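Local coordinates for DUF1436 domain-containing protein (Neisseria meningitidis, PDB 2GKP), which is of unknown function but is probably an immunity protein that neutralises the toxin of a contact-dependent growth inhibition system, at residues Lys17-Ala22 against Leu99-Arg104; Ala22-Thr27 against Tyr40-Leu45; Cys122-Pro127 against Ala141-Leu146. All blocks are in the same frame, centred on the assembly; numbering follows the deposited sequence. Where two conformers were deposited one is given.

Contact 1: Lys17-Ala22 against Leu99-Arg104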
# COMPACT_ATOMS: atom_id res chain seq x y z
N LYS A 17 -0.55 -2.42 -4.72
CA LYS A 17 -1.01 -3.72 -5.22
C LYS A 17 -1.27 -3.68 -6.71
O LYS A 17 -1.53 -2.61 -7.26
CB LYS A 17 -2.28 -4.17 -4.49
CG LYS A 17 -1.96 -4.70 -3.10
CD LYS A 17 -3.21 -4.91 -2.29
CE LYS A 17 -2.93 -5.77 -1.03
NZ LYS A 17 -1.90 -5.11 -0.16
N ALA A 18 -1.18 -4.83 -7.39
CA ALA A 18 -1.34 -4.85 -8.85
C ALA A 18 -1.87 -6.16 -9.27
O ALA A 18 -1.34 -7.19 -8.87
CB ALA A 18 0.01 -4.62 -9.55
N ASN A 19 -2.88 -6.13 -10.14
CA ASN A 19 -3.36 -7.36 -10.78
C ASN A 19 -3.45 -7.13 -12.27
O ASN A 19 -2.86 -6.16 -12.78
CB ASN A 19 -4.65 -7.90 -10.09
CG ASN A 19 -5.89 -7.04 -10.30
OD1 ASN A 19 -6.97 -7.30 -9.70
ND2 ASN A 19 -5.78 -6.05 -11.18
N GLU A 20 -4.16 -8.01 -12.98
CA GLU A 20 -4.16 -7.84 -14.43
C GLU A 20 -5.02 -6.67 -14.91
O GLU A 20 -5.04 -6.39 -16.12
CB GLU A 20 -4.58 -9.15 -15.15
CG GLU A 20 -6.09 -9.49 -15.10
CD GLU A 20 -6.59 -10.00 -13.76
OE1 GLU A 20 -5.76 -10.26 -12.84
OE2 GLU A 20 -7.83 -10.15 -13.66
N ARG A 21 -5.73 -6.00 -14.00
CA ARG A 21 -6.56 -4.85 -14.42
C ARG A 21 -6.09 -3.50 -13.91
O ARG A 21 -6.46 -2.50 -14.48
CB ARG A 21 -8.00 -5.04 -14.07
CG ARG A 21 -8.65 -6.18 -14.86
CD ARG A 21 -10.16 -6.26 -14.64
NE ARG A 21 -10.61 -7.54 -15.21
CZ ARG A 21 -11.77 -8.15 -14.95
NH1 ARG A 21 -12.71 -7.55 -14.23
NH2 ARG A 21 -11.96 -9.37 -15.45
N ALA A 22 -5.31 -3.46 -12.81
CA ALA A 22 -5.02 -2.18 -12.21
C ALA A 22 -3.86 -2.22 -11.27
O ALA A 22 -3.52 -3.28 -10.71
CB ALA A 22 -6.24 -1.69 -11.42
N LEU A 99 -13.52 -2.42 -10.65
CA LEU A 99 -12.65 -3.07 -11.62
C LEU A 99 -13.37 -4.11 -12.46
O LEU A 99 -12.73 -4.76 -13.28
CB LEU A 99 -11.40 -3.69 -10.95
CG LEU A 99 -10.45 -2.65 -10.34
CD1 LEU A 99 -9.33 -3.41 -9.64
CD2 LEU A 99 -9.87 -1.78 -11.43
N GLY A 100 -14.68 -4.24 -12.32
CA GLY A 100 -15.45 -5.13 -13.22
C GLY A 100 -15.48 -6.60 -12.81
O GLY A 100 -15.71 -7.47 -13.65
N TYR A 101 -15.19 -6.91 -11.55
CA TYR A 101 -15.18 -8.31 -11.08
C TYR A 101 -16.48 -8.66 -10.39
O TYR A 101 -17.11 -7.84 -9.72
CB TYR A 101 -14.05 -8.55 -10.08
CG TYR A 101 -12.66 -8.46 -10.65
CD1 TYR A 101 -12.12 -9.48 -11.42
CD2 TYR A 101 -11.87 -7.34 -10.40
CE1 TYR A 101 -10.85 -9.40 -11.93
CE2 TYR A 101 -10.60 -7.25 -10.94
CZ TYR A 101 -10.07 -8.28 -11.67
OH TYR A 101 -8.79 -8.18 -12.16
N LYS A 102 -16.90 -9.90 -10.62
CA LYS A 102 -18.08 -10.46 -10.01
C LYS A 102 -17.77 -11.40 -8.87
O LYS A 102 -18.68 -11.75 -8.10
CB LYS A 102 -18.93 -11.20 -11.08
CG LYS A 102 -19.29 -10.25 -12.22
CD LYS A 102 -20.22 -9.13 -11.82
CE LYS A 102 -20.37 -8.05 -12.91
NZ LYS A 102 -19.11 -7.40 -13.39
N THR A 103 -16.52 -11.84 -8.75
CA THR A 103 -16.09 -12.73 -7.66
C THR A 103 -14.81 -12.19 -7.04
O THR A 103 -13.95 -11.66 -7.73
CB THR A 103 -15.84 -14.22 -8.09
OG1 THR A 103 -14.71 -14.33 -8.96
CG2 THR A 103 -17.06 -14.81 -8.80
N ARG A 104 -14.68 -12.32 -5.72
CA ARG A 104 -13.40 -11.99 -5.09
C ARG A 104 -12.29 -12.91 -5.56
O ARG A 104 -11.12 -12.52 -5.56
CB ARG A 104 -13.51 -11.96 -3.55
CG ARG A 104 -13.73 -13.30 -2.90
CD ARG A 104 -14.37 -13.14 -1.55
NE ARG A 104 -13.48 -12.49 -0.60
CZ ARG A 104 -13.91 -11.74 0.41
NH1 ARG A 104 -13.03 -11.21 1.25
NH2 ARG A 104 -15.22 -11.48 0.61

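Contact 2: Ala22-Thr27 against Tyr40-Leu45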
# COMPACT_ATOMS: atom_id res chain seq x y z
N ALA A 22 -5.31 -3.46 -12.81
CA ALA A 22 -5.02 -2.18 -12.21
C ALA A 22 -3.86 -2.22 -11.27
O ALA A 22 -3.52 -3.28 -10.71
CB ALA A 22 -6.24 -1.69 -11.42
N LEU A 23 -3.29 -1.04 -11.07
CA LEU A 23 -2.48 -0.72 -9.88
C LEU A 23 -3.38 -0.06 -8.82
O LEU A 23 -4.29 0.67 -9.20
CB LEU A 23 -1.34 0.25 -10.23
CG LEU A 23 -0.57 -0.04 -11.51
CD1 LEU A 23 0.49 1.04 -11.73
CD2 LEU A 23 0.08 -1.42 -11.44
N ILE A 24 -3.17 -0.37 -7.54
CA ILE A 24 -4.06 0.08 -6.48
C ILE A 24 -3.15 0.58 -5.36
O ILE A 24 -2.45 -0.20 -4.71
CB ILE A 24 -4.98 -1.07 -6.00
CG1 ILE A 24 -5.69 -1.74 -7.19
CG2 ILE A 24 -5.97 -0.50 -4.97
CD1 ILE A 24 -5.86 -3.21 -7.05
N ILE A 25 -3.12 1.90 -5.16
CA ILE A 25 -2.20 2.51 -4.20
C ILE A 25 -3.02 2.91 -2.98
O ILE A 25 -4.10 3.50 -3.09
CB ILE A 25 -1.53 3.75 -4.80
CG1 ILE A 25 -0.70 3.42 -6.03
CG2 ILE A 25 -0.69 4.44 -3.73
CD1 ILE A 25 0.05 2.24 -5.95
N GLN A 26 -2.50 2.58 -1.80
CA GLN A 26 -3.28 2.75 -0.60
C GLN A 26 -2.45 3.33 0.55
O GLN A 26 -1.40 2.78 0.87
CB GLN A 26 -3.80 1.34 -0.20
CG GLN A 26 -4.61 1.24 1.08
CD GLN A 26 -5.92 1.97 0.93
OE1 GLN A 26 -6.69 1.70 -0.01
NE2 GLN A 26 -6.18 2.87 1.84
N THR A 27 -2.97 4.34 1.24
CA THR A 27 -2.38 4.77 2.52
C THR A 27 -2.56 3.70 3.60
O THR A 27 -3.63 3.10 3.69
CB THR A 27 -3.10 6.04 3.01
OG1 THR A 27 -2.81 7.09 2.09
CG2 THR A 27 -2.62 6.48 4.41
N TYR A 40 -8.90 6.35 3.76
CA TYR A 40 -8.41 6.89 2.50
C TYR A 40 -8.81 5.90 1.39
O TYR A 40 -8.53 4.71 1.50
CB TYR A 40 -6.90 7.12 2.60
CG TYR A 40 -6.53 8.01 3.73
CD1 TYR A 40 -6.68 9.41 3.65
CD2 TYR A 40 -6.10 7.46 4.93
CE1 TYR A 40 -6.40 10.21 4.74
CE2 TYR A 40 -5.80 8.27 6.02
CZ TYR A 40 -5.94 9.62 5.91
OH TYR A 40 -5.64 10.40 7.00
N PRO A 41 -9.53 6.36 0.34
CA PRO A 41 -9.92 5.36 -0.65
C PRO A 41 -8.72 4.93 -1.47
O PRO A 41 -7.76 5.68 -1.58
CB PRO A 41 -10.93 6.11 -1.53
CG PRO A 41 -10.54 7.52 -1.41
CD PRO A 41 -10.07 7.69 0.00
N PRO A 42 -8.79 3.72 -2.05
CA PRO A 42 -7.70 3.32 -2.90
C PRO A 42 -7.61 4.23 -4.14
O PRO A 42 -8.62 4.69 -4.65
CB PRO A 42 -8.12 1.93 -3.38
CG PRO A 42 -9.14 1.48 -2.57
CD PRO A 42 -9.84 2.69 -2.02
N HIS A 43 -6.39 4.44 -4.61
CA HIS A 43 -6.18 5.16 -5.85
C HIS A 43 -5.88 4.16 -6.95
O HIS A 43 -4.87 3.46 -6.87
CB HIS A 43 -4.98 6.09 -5.67
CG HIS A 43 -4.95 7.23 -6.62
ND1 HIS A 43 -4.91 7.08 -7.99
CD2 HIS A 43 -4.88 8.57 -6.38
CE1 HIS A 43 -4.85 8.27 -8.56
NE2 HIS A 43 -4.84 9.19 -7.60
N ILE A 44 -6.77 4.06 -7.94
CA ILE A 44 -6.63 3.09 -9.01
C ILE A 44 -5.94 3.71 -10.21
O ILE A 44 -6.27 4.83 -10.57
CB ILE A 44 -8.02 2.54 -9.42
CG1 ILE A 44 -8.61 1.78 -8.22
CG2 ILE A 44 -7.94 1.70 -10.74
CD1 ILE A 44 -10.05 1.32 -8.41
N LEU A 45 -4.99 2.99 -10.79
CA LEU A 45 -4.23 3.49 -11.93
C LEU A 45 -4.08 2.42 -12.99
O LEU A 45 -4.14 1.25 -12.69
CB LEU A 45 -2.79 3.87 -11.51
CG LEU A 45 -2.62 5.07 -10.57
CD1 LEU A 45 -1.18 5.17 -10.14
CD2 LEU A 45 -3.02 6.36 -11.29
O HOH W 1 -9.27 1.73 0.92
O HOH W 2 -5.25 5.53 -0.13

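Contact 3: Cys122-Pro127 against Ala141-Leu146. With EDO (1,2-ethanediol), chain C.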
# COMPACT_ATOMS: atom_id res chain seq x y z
N CYS A 122 14.26 7.69 4.37
CA CYS A 122 14.59 6.44 3.74
C CYS A 122 13.32 5.71 3.33
O CYS A 122 12.45 5.51 4.17
CB CYS A 122 15.37 5.55 4.71
SG CYS A 122 15.91 4.03 3.95
N LEU A 123 13.26 5.32 2.06
CA LEU A 123 12.12 4.56 1.52
C LEU A 123 12.49 3.09 1.39
O LEU A 123 13.36 2.74 0.57
CB LEU A 123 11.72 5.10 0.14
CG LEU A 123 11.08 6.47 0.17
CD1 LEU A 123 11.18 7.09 -1.21
CD2 LEU A 123 9.61 6.30 0.59
N LYS A 124 11.84 2.21 2.16
CA LYS A 124 12.01 0.77 2.03
C LYS A 124 10.80 0.23 1.23
O LYS A 124 9.66 0.30 1.70
CB LYS A 124 12.08 0.11 3.42
CG LYS A 124 12.28 -1.43 3.40
CD LYS A 124 12.37 -1.94 4.82
CE LYS A 124 12.49 -3.45 4.92
NZ LYS A 124 12.65 -3.76 6.34
N ILE A 125 11.08 -0.28 0.02
CA ILE A 125 10.00 -0.73 -0.88
C ILE A 125 10.14 -2.24 -1.00
O ILE A 125 11.11 -2.73 -1.56
CB ILE A 125 10.08 -0.03 -2.26
CG1 ILE A 125 10.15 1.52 -2.10
CG2 ILE A 125 8.93 -0.44 -3.13
CD1 ILE A 125 10.52 2.29 -3.43
N SER A 126 9.18 -2.97 -0.45
CA SER A 126 9.34 -4.41 -0.23
C SER A 126 8.36 -5.23 -1.05
O SER A 126 7.15 -5.04 -0.94
CB SER A 126 9.08 -4.76 1.23
OG SER A 126 10.01 -4.13 2.10
N PRO A 127 8.88 -6.15 -1.85
CA PRO A 127 8.03 -7.07 -2.61
C PRO A 127 7.49 -8.16 -1.69
O PRO A 127 7.80 -8.18 -0.49
CB PRO A 127 9.00 -7.65 -3.65
CG PRO A 127 10.31 -7.65 -2.90
CD PRO A 127 10.32 -6.40 -2.08
N ALA A 141 15.44 -10.72 0.96
CA ALA A 141 16.53 -9.88 0.44
C ALA A 141 16.23 -9.30 -0.94
O ALA A 141 17.12 -9.21 -1.78
CB ALA A 141 17.85 -10.69 0.46
N ASP A 142 14.96 -8.93 -1.19
CA ASP A 142 14.62 -8.31 -2.47
C ASP A 142 14.12 -6.86 -2.39
O ASP A 142 13.56 -6.36 -3.37
CB ASP A 142 13.56 -9.15 -3.21
CG ASP A 142 14.16 -10.13 -4.15
OD1 ASP A 142 15.19 -9.80 -4.77
OD2 ASP A 142 13.57 -11.22 -4.27
N ASP A 143 14.35 -6.17 -1.28
CA ASP A 143 13.83 -4.80 -1.15
C ASP A 143 14.47 -3.83 -2.11
O ASP A 143 15.64 -3.97 -2.47
CB ASP A 143 14.01 -4.28 0.29
CG ASP A 143 13.21 -5.04 1.32
OD1 ASP A 143 12.30 -5.77 0.97
OD2 ASP A 143 13.50 -4.86 2.52
N VAL A 144 13.72 -2.81 -2.52
CA VAL A 144 14.28 -1.67 -3.27
C VAL A 144 14.39 -0.51 -2.29
O VAL A 144 13.40 -0.11 -1.69
CB VAL A 144 13.38 -1.30 -4.46
CG1 VAL A 144 13.85 -0.07 -5.12
CG2 VAL A 144 13.24 -2.44 -5.46
N ILE A 145 15.60 0.00 -2.07
CA ILE A 145 15.85 1.02 -1.05
C ILE A 145 16.14 2.34 -1.79
O ILE A 145 17.12 2.43 -2.55
CB ILE A 145 17.08 0.63 -0.14
CG1 ILE A 145 16.88 -0.75 0.50
CG2 ILE A 145 17.37 1.72 0.91
CD1 ILE A 145 15.64 -0.94 1.36
N LEU A 146 15.28 3.34 -1.59
CA LEU A 146 15.45 4.68 -2.15
C LEU A 146 15.33 5.71 -1.03
O LEU A 146 15.40 5.38 0.15
CB LEU A 146 14.43 4.94 -3.25
CG LEU A 146 14.56 4.03 -4.49
CD1 LEU A 146 13.42 4.24 -5.43
CD2 LEU A 146 15.86 4.26 -5.21
C1 EDO C . 4.99 -6.57 0.70
O1 EDO C . 6.04 -6.92 1.62
C2 EDO C . 3.68 -7.19 1.18
O2 EDO C . 2.50 -6.45 0.87

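Contact 1: Lys17-Ala22 against Leu99-Arg104
R21 lies flat on the ring of Y101, a stacked cation-pi pair that joins the tight turn of the hairpin between strands 11-18 and 23-30 to the loop that follows helix 81-99. The two planes differ by about 2°, and R21 CZ sits 3.8 Å from the centroid of the Y101 ring. The side chains slide past each other in opposite directions: the arginine, extended from CG to NE, runs from the hydroxyl end of the tyrosine back toward its backbone. This brings R21 NH1 to the backbone of L99, where it donates to L99 O at 2.9 Å with an N-H...O angle of 165°. The acceptor lies close to the guanidinium plane, so one bond at the edge and one ring over a face together restrict rotation of the group. G100, with positive phi, turns the chain here. At the far end of the ring, Y101 OH donates to E20 OE2 over 2.7 Å, the oxygen lying at the ring edge. The carboxylate is turned steeply to the ring, 81° between planes, and the hydroxyl meets OE2 from above the carboxylate plane; E20 OE1 bonds to N110. Helix 104-108 also touches Y101, through A106 and L107. The turn itself is closed by N19 N bonding to A22 O, and beside the polar group A22 packs on the leucine, A22 CB meeting L99 CD2 at 3.6 Å.

Contact 2: Ala22-Thr27 against Tyr40-Leu45
L23 and L45 form a hydrogen-bonded pair in the antiparallel hairpin of strands 23-30 and 34-45, each backbone N bonding to the other's O at 2.9 Å. I25 and H43 make the second such pair, with I24 and I44 the non-hydrogen-bonded pair between them. On the L23 face the two leucines meet through their CB atoms, and I25 CG1 comes only loosely to L45 CD1, 4.5 Å away. The I24 face is closer: I24 CG2 lies alongside the proline and meets P42 CB at 3.6 Å, while I44 CG2 reaches A22 CB.

Past P42 the regular ladder gives way to side-chain and water bonds. Q26 sets out with CG opposite the backbone N (chi1 178°) and then bends at chi2 (66°), which turns its amide across to the 40-45 chain, alongside P42. Q26 NE2 donates to Y40 O at 3.0 Å and also to T27 O, both acceptors near the amide plane; two bonds thus hold the amide rotation. Q26 OE1 rests against P42 CG at 3.6 Å. A water lies within hydrogen-bonding distance of Q26 OE1 and Y40 O, though its protons cannot serve every acceptor around it. A second water accepts from T27 N and donates to P41 O, bridging the two chains beyond the last paired residues. In the conformer described, T27 CG2 meets the Y40 ring obliquely at Y40 CD2, 3.7 Å away, while T27 OG1 bonds to A61 O.

Helix 51-63 covers the I25 face through T57, V58 and A61, helix 81-99 packs on the other through L95 against I24 and W91 against P42, and strand 11-18 pairs with the remaining edge of strand 23-30.

Contact 3: Cys122-Pro127 against Ala141-Leu146
I125 and V144 lie side by side on the tightly packed face, I125 CB to V144 CB 4.2 Å. On the same face I125 CD1 reaches L146 CD1 at 4.0 Å. I125 CG1 stands beside the backbone N (chi1 -52°), from where its CD1 extends to the leucine. L123 and L146 add a CB to CB contact, and helix 152-164 covers this face through I155, L161 and A162. Four backbone bonds tie strands 122-132 and 144-147 together as antiparallel neighbours in the sheet, with L123-L146 and I125-V144 the hydrogen-bonded pairs and K124-I145 the non-hydrogen-bonded pair between them. The other face is looser and more open to solvent. There K124 runs fully extended beside I145, K124 CG 4.0 Å from I145 CD1. K124 CE lies against D143 OD2, but K124 NZ stays 4.1 Å from D143 OD2, beyond a salt bridge. S126 OG approaches D143 OD1 at 3.0 Å, at best a weak bond. Beyond the last paired residues the P127 ring and the D142 side chain cross at about a right angle, P127 CG to D142 CB 3.6 Å, and P127 O accepts from O1 of a 1,2-ethanediol, which also bonds to S113 and D115.

In the fold
Contacts 1 and 2 share A22. Contact 1 anchors the turn between strands 11-18 and 23-30 to the loop after helix 81-99; contact 2 pairs 23-30 with 34-45. They touch directly, K17 O probably accepting from I24 N and L99 CD2 packing on I44 CG2. Contact 3 belongs to the same antiparallel sheet but lies across the chain's centre from contact 2, their centres about 19 Å apart. Contact 2, its centre about 8 Å from the chain's centre, is the most interior; contact 1, at about 16 Å, is peripheral and relies on a charged stack between loops. Contacts 2 and 3 instead combine backbone ladders with aliphatic faces under different helices, each becoming more polar toward one end.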